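Local coordinates for 336aa long hypothetical dTDP-glucose 4,6-dehydratase (PDB 2HUN), which probably acts as an NAD-dependent dTDP-glucose 4,6-dehydratase, and binds NAD in a Rossmann-fold domain, at residues D65-V79 and T108-F122. Numbering follows the deposited sequence.
Sequences DYELVKELVRKVDGV and TLLESIRRENPEVRF
Tyr-66 and Ser-112 interlock two adjacent Rossmann-domain helices, and the strands that follow them pair in parallel. The axes of helix 66-74 and the 108-116 part of helix 96-116 approach to 9.0 Å, crossing at -50°, with knobs into holes from both sides: Tyr-66 sits among Thr-108, Glu-111, Ser-112 and Arg-115, and Ser-112 among Tyr-66, Val-69, Lys-70 and Val-73. With CG anti to the backbone N (chi1 -170°), the tyrosine ring lies along the partner helix, its CE1 edge 3.4 Å from Ser-112 CA. Its OH lies over one face of the Arg-115 guanidinium, 2.9 Å from NE, at an angle too poor for a hydrogen bond. Replacing Tyr-66 by an alanine is likely to open a gap beside Ser-112 and leave the Arg-115 guanidinium without the group over its face. Ser-112 OG, 3.3 Å from Val-73 CG2, donates to Leu-109 O (2.7 Å). Near the C-terminal ends of both helices, Glu-116 OE1 makes a long salt bridge to Arg-74 NE (3.7 Å). Beyond the helices, Arg-121 N bonds Asp-77 O (174° at the hydrogen) and Val-79 N bonds Arg-121 O. Strand 78-81 lies between strands 5-9 and 121-127, while helix 150-168 packs against Leu-110 and Phe-122.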
loop_
_atom_site.group_PDB
_atom_site.type_symbol
_atom_site.label_atom_id
_atom_site.label_comp_id
_atom_site.label_asym_id
_atom_site.label_seq_id
_atom_site.Cartn_x
_atom_site.Cartn_y
_atom_site.Cartn_z
ATOM N N ASP A 65 2.032 11.541 16.141
ATOM C CA ASP A 65 1.599 12.682 16.952
ATOM C C ASP A 65 1.794 13.922 16.090
ATOM O O ASP A 65 2.854 14.550 16.135
ATOM C CB ASP A 65 2.469 12.787 18.210
ATOM C CG ASP A 65 2.001 13.877 19.166
ATOM O OD1 ASP A 65 1.260 14.788 18.736
ATOM O OD2 ASP A 65 2.395 13.827 20.352
ATOM N N TYR A 66 0.775 14.275 15.312
ATOM C CA TYR A 66 0.878 15.422 14.417
ATOM C C TYR A 66 1.398 16.703 15.065
ATOM O O TYR A 66 2.353 17.299 14.575
ATOM C CB TYR A 66 -0.466 15.715 13.734
ATOM C CG TYR A 66 -0.314 16.748 12.639
ATOM C CD1 TYR A 66 0.382 16.446 11.470
ATOM C CD2 TYR A 66 -0.768 18.057 12.816
ATOM C CE1 TYR A 66 0.634 17.417 10.506
ATOM C CE2 TYR A 66 -0.522 19.038 11.856
ATOM C CZ TYR A 66 0.183 18.712 10.707
ATOM O OH TYR A 66 0.466 19.680 9.773
ATOM N N GLU A 67 0.774 17.123 16.162
ATOM C CA GLU A 67 1.183 18.345 16.853
ATOM C C GLU A 67 2.664 18.388 17.204
ATOM O O GLU A 67 3.309 19.425 17.076
ATOM C CB GLU A 67 0.346 18.543 18.123
ATOM C CG GLU A 67 -1.120 18.823 17.839
ATOM C CD GLU A 67 -1.306 20.013 16.909
ATOM O OE1 GLU A 67 -0.753 21.090 17.213
ATOM O OE2 GLU A 67 -2.004 19.874 15.878
ATOM N N LEU A 68 3.206 17.263 17.652
ATOM C CA LEU A 68 4.614 17.211 18.002
ATOM C C LEU A 68 5.478 17.136 16.743
ATOM O O LEU A 68 6.452 17.876 16.595
ATOM C CB LEU A 68 4.893 15.987 18.879
ATOM C CG LEU A 68 6.344 15.775 19.320
ATOM C CD1 LEU A 68 6.707 16.772 20.421
ATOM C CD2 LEU A 68 6.507 14.352 19.822
ATOM N N VAL A 69 5.108 16.244 15.833
ATOM C CA VAL A 69 5.873 16.046 14.606
ATOM C C VAL A 69 5.965 17.262 13.685
ATOM O O VAL A 69 7.031 17.542 13.135
ATOM C CB VAL A 69 5.311 14.844 13.809
ATOM C CG1 VAL A 69 6.030 14.711 12.477
ATOM C CG2 VAL A 69 5.481 13.573 14.617
ATOM N N LYS A 70 4.863 17.989 13.518
ATOM C CA LYS A 70 4.870 19.156 12.639
ATOM C C LYS A 70 5.927 20.170 13.061
ATOM O O LYS A 70 6.595 20.773 12.219
ATOM C CB LYS A 70 3.483 19.820 12.604
ATOM C CG LYS A 70 3.111 20.634 13.841
ATOM C CD LYS A 70 1.670 21.112 13.755
ATOM C CE LYS A 70 1.280 22.022 14.913
ATOM N NZ LYS A 70 1.948 23.349 14.837
ATOM N N GLU A 71 6.093 20.344 14.367
ATOM C CA GLU A 71 7.070 21.298 14.891
ATOM C C GLU A 71 8.492 20.897 14.505
ATOM O O GLU A 71 9.334 21.748 14.207
ATOM C CB GLU A 71 6.946 21.380 16.410
ATOM C CG GLU A 71 5.517 21.589 16.887
ATOM C CD GLU A 71 5.037 23.023 16.746
ATOM O OE1 GLU A 71 5.430 23.708 15.779
ATOM O OE2 GLU A 71 4.246 23.462 17.609
ATOM N N LEU A 72 8.757 19.596 14.497
ATOM C CA LEU A 72 10.084 19.114 14.144
ATOM C C LEU A 72 10.327 19.220 12.636
ATOM O O LEU A 72 11.396 19.647 12.197
ATOM C CB LEU A 72 10.259 17.663 14.606
ATOM C CG LEU A 72 10.032 17.393 16.100
ATOM C CD1 LEU A 72 10.294 15.914 16.394
ATOM C CD2 LEU A 72 10.950 18.288 16.942
ATOM N N VAL A 73 9.332 18.830 11.845
ATOM C CA VAL A 73 9.459 18.889 10.392
ATOM C C VAL A 73 9.688 20.321 9.912
ATOM O O VAL A 73 10.454 20.552 8.971
ATOM C CB VAL A 73 8.205 18.294 9.697
ATOM C CG1 VAL A 73 8.151 18.729 8.241
ATOM C CG2 VAL A 73 8.254 16.775 9.774
ATOM N N ARG A 74 9.033 21.272 10.575
ATOM C CA ARG A 74 9.155 22.688 10.237
ATOM C C ARG A 74 10.591 23.204 10.257
ATOM O O ARG A 74 10.947 24.077 9.470
ATOM C CB ARG A 74 8.376 23.556 11.225
ATOM C CG ARG A 74 6.880 23.413 11.226
ATOM C CD ARG A 74 6.318 24.332 12.307
ATOM N NE ARG A 74 6.715 25.717 12.063
ATOM C CZ ARG A 74 6.956 26.612 13.020
ATOM N NH1 ARG A 74 6.848 26.277 14.300
ATOM N NH2 ARG A 74 7.310 27.848 12.690
ATOM N N LYS A 75 11.411 22.671 11.157
ATOM C CA LYS A 75 12.777 23.156 11.302
ATOM C C LYS A 75 13.930 22.362 10.692
ATOM O O LYS A 75 15.086 22.700 10.927
ATOM C CB LYS A 75 13.065 23.378 12.790
ATOM C CG LYS A 75 13.185 22.092 13.587
ATOM C CD LYS A 75 13.348 22.339 15.082
ATOM C CE LYS A 75 12.014 22.578 15.752
ATOM N NZ LYS A 75 12.125 22.403 17.225
ATOM N N VAL A 76 13.653 21.327 9.907
ATOM C CA VAL A 76 14.754 20.558 9.327
ATOM C C VAL A 76 14.866 20.693 7.813
ATOM O O VAL A 76 13.953 21.184 7.155
ATOM C CB VAL A 76 14.646 19.053 9.683
ATOM C CG1 VAL A 76 14.767 18.859 11.190
ATOM C CG2 VAL A 76 13.331 18.490 9.173
ATOM N N ASP A 77 15.998 20.251 7.272
ATOM C CA ASP A 77 16.254 20.297 5.835
ATOM C C ASP A 77 15.972 18.942 5.205
ATOM O O ASP A 77 15.712 18.846 4.004
ATOM C CB ASP A 77 17.713 20.654 5.565
ATOM C CG ASP A 77 18.107 21.974 6.177
ATOM O OD1 ASP A 77 17.552 23.008 5.760
ATOM O OD2 ASP A 77 18.963 21.974 7.078
ATOM N N GLY A 78 16.042 17.897 6.021
ATOM C CA GLY A 78 15.801 16.554 5.525
ATOM C C GLY A 78 15.164 15.668 6.577
ATOM O O GLY A 78 15.298 15.919 7.778
ATOM N N VAL A 79 14.462 14.635 6.120
ATOM C CA VAL A 79 13.791 13.698 7.004
ATOM C C VAL A 79 14.087 12.268 6.560
ATOM O O VAL A 79 13.793 11.895 5.428
ATOM C CB VAL A 79 12.264 13.904 6.984
ATOM C CG1 VAL A 79 11.589 12.860 7.860
ATOM C CG2 VAL A 79 11.914 15.310 7.471
ATOM N N THR A 108 0.941 10.680 8.860
ATOM C CA THR A 108 1.123 11.872 9.684
ATOM C C THR A 108 2.376 12.651 9.290
ATOM O O THR A 108 2.366 13.879 9.241
ATOM C CB THR A 108 1.216 11.503 11.179
ATOM O OG1 THR A 108 0.094 10.686 11.539
ATOM C CG2 THR A 108 1.207 12.765 12.040
ATOM N N LEU A 109 3.455 11.927 9.016
ATOM C CA LEU A 109 4.702 12.553 8.613
ATOM C C LEU A 109 4.497 13.242 7.263
ATOM O O LEU A 109 4.944 14.372 7.063
ATOM C CB LEU A 109 5.806 11.498 8.502
ATOM C CG LEU A 109 7.242 12.020 8.515
ATOM C CD1 LEU A 109 7.531 12.636 9.880
ATOM C CD2 LEU A 109 8.214 10.882 8.229
ATOM N N LEU A 110 3.819 12.560 6.342
ATOM C CA LEU A 110 3.557 13.120 5.015
ATOM C C LEU A 110 2.705 14.384 5.137
ATOM O O LEU A 110 2.959 15.384 4.471
ATOM C CB LEU A 110 2.854 12.083 4.123
ATOM C CG LEU A 110 3.747 10.938 3.618
ATOM C CD1 LEU A 110 2.913 9.846 2.952
ATOM C CD2 LEU A 110 4.776 11.504 2.646
ATOM N N GLU A 111 1.692 14.341 5.991
ATOM C CA GLU A 111 0.837 15.505 6.174
ATOM C C GLU A 111 1.620 16.677 6.744
ATOM O O GLU A 111 1.485 17.804 6.269
ATOM C CB GLU A 111 -0.345 15.170 7.086
ATOM C CG GLU A 111 -1.513 14.492 6.367
ATOM C CD GLU A 111 -2.143 15.383 5.300
ATOM O OE1 GLU A 111 -1.657 15.397 4.149
ATOM O OE2 GLU A 111 -3.121 16.082 5.622
ATOM N N SER A 112 2.451 16.421 7.751
ATOM C CA SER A 112 3.237 17.491 8.350
ATOM C C SER A 112 4.170 18.085 7.302
ATOM O O SER A 112 4.386 19.297 7.263
ATOM C CB SER A 112 4.049 16.965 9.541
ATOM O OG SER A 112 5.111 16.130 9.117
ATOM N N ILE A 113 4.715 17.232 6.442
ATOM C CA ILE A 113 5.610 17.708 5.402
ATOM C C ILE A 113 4.906 18.598 4.374
ATOM O O ILE A 113 5.397 19.689 4.067
ATOM C CB ILE A 113 6.298 16.532 4.672
ATOM C CG1 ILE A 113 7.357 15.911 5.590
ATOM C CG2 ILE A 113 6.920 17.019 3.366
ATOM C CD1 ILE A 113 7.997 14.644 5.039
ATOM N N ARG A 114 3.760 18.158 3.855
ATOM C CA ARG A 114 3.052 18.949 2.850
ATOM C C ARG A 114 2.329 20.160 3.439
ATOM O O ARG A 114 2.098 21.144 2.740
ATOM C CB ARG A 114 2.066 18.072 2.053
ATOM C CG ARG A 114 0.813 17.600 2.796
ATOM C CD ARG A 114 -0.363 18.566 2.612
ATOM N NE ARG A 114 -1.581 18.050 3.234
ATOM C CZ ARG A 114 -2.765 18.656 3.202
ATOM N NH1 ARG A 114 -2.909 19.815 2.569
ATOM N NH2 ARG A 114 -3.810 18.103 3.812
ATOM N N ARG A 115 1.982 20.098 4.718
ATOM C CA ARG A 115 1.297 21.218 5.354
ATOM C C ARG A 115 2.278 22.274 5.866
ATOM O O ARG A 115 1.995 23.469 5.793
ATOM C CB ARG A 115 0.424 20.725 6.517
ATOM C CG ARG A 115 -0.765 19.893 6.085
ATOM C CD ARG A 115 -1.532 19.328 7.275
ATOM N NE ARG A 115 -1.940 20.371 8.215
ATOM C CZ ARG A 115 -2.757 20.175 9.247
ATOM N NH1 ARG A 115 -3.271 18.972 9.481
ATOM N NH2 ARG A 115 -3.049 21.181 10.062
ATOM N N GLU A 116 3.436 21.840 6.355
ATOM C CA GLU A 116 4.431 22.765 6.908
ATOM C C GLU A 116 5.664 23.085 6.066
ATOM O O GLU A 116 6.101 24.235 6.027
ATOM C CB GLU A 116 4.927 22.250 8.259
ATOM C CG GLU A 116 3.885 22.185 9.359
ATOM C CD GLU A 116 3.522 23.552 9.910
ATOM O OE1 GLU A 116 4.195 24.541 9.551
ATOM O OE2 GLU A 116 2.570 23.631 10.713
ATOM N N ASN A 117 6.233 22.085 5.401
ATOM C CA ASN A 117 7.455 22.313 4.645
ATOM C C ASN A 117 7.613 21.357 3.461
ATOM O O ASN A 117 8.440 20.446 3.490
ATOM C CB ASN A 117 8.640 22.153 5.596
ATOM C CG ASN A 117 9.957 22.562 4.973
ATOM O OD1 ASN A 117 9.984 23.365 4.042
ATOM N ND2 ASN A 117 11.054 22.003 5.470
ATOM N N PRO A 118 6.838 21.576 2.390
ATOM C CA PRO A 118 6.892 20.723 1.200
ATOM C C PRO A 118 8.238 20.626 0.482
ATOM O O PRO A 118 8.418 19.763 -0.374
ATOM C CB PRO A 118 5.791 21.304 0.311
ATOM C CG PRO A 118 5.771 22.750 0.695
ATOM C CD PRO A 118 5.884 22.683 2.199
ATOM N N GLU A 119 9.187 21.485 0.831
ATOM C CA GLU A 119 10.490 21.448 0.178
ATOM C C GLU A 119 11.509 20.572 0.907
ATOM O O GLU A 119 12.617 20.356 0.411
ATOM C CB GLU A 119 11.037 22.868 0.033
ATOM C CG GLU A 119 10.007 23.832 -0.526
ATOM C CD GLU A 119 10.587 25.189 -0.859
ATOM O OE1 GLU A 119 11.422 25.687 -0.072
ATOM O OE2 GLU A 119 10.198 25.763 -1.900
ATOM N N VAL A 120 11.132 20.063 2.076
ATOM C CA VAL A 120 12.033 19.214 2.852
ATOM C C VAL A 120 12.365 17.937 2.073
ATOM O O VAL A 120 11.509 17.386 1.383
ATOM C CB VAL A 120 11.400 18.828 4.219
ATOM C CG1 VAL A 120 10.307 17.792 4.023
ATOM C CG2 VAL A 120 12.471 18.314 5.168
ATOM N N ARG A 121 13.609 17.480 2.170
ATOM C CA ARG A 121 14.025 16.260 1.482
ATOM C C ARG A 121 13.610 15.080 2.355
ATOM O O ARG A 121 14.068 14.951 3.486
ATOM C CB ARG A 121 15.539 16.265 1.265
ATOM C CG ARG A 121 16.105 14.972 0.673
ATOM C CD ARG A 121 15.449 14.600 -0.649
ATOM N NE ARG A 121 16.012 13.362 -1.184
ATOM C CZ ARG A 121 15.379 12.551 -2.025
ATOM N NH1 ARG A 121 14.153 12.842 -2.435
ATOM N NH2 ARG A 121 15.977 11.447 -2.458
ATOM N N PHE A 122 12.753 14.218 1.820
ATOM C CA PHE A 122 12.234 13.074 2.565
ATOM C C PHE A 122 12.628 11.701 2.014
ATOM O O PHE A 122 12.458 11.427 0.832
ATOM C CB PHE A 122 10.707 13.195 2.611
ATOM C CG PHE A 122 10.009 12.039 3.266
ATOM C CD1 PHE A 122 10.261 11.701 4.592
ATOM C CD2 PHE A 122 9.044 11.330 2.569
ATOM C CE1 PHE A 122 9.548 10.669 5.212
ATOM C CE2 PHE A 122 8.332 10.306 3.172
ATOM C CZ PHE A 122 8.580 9.973 4.499
#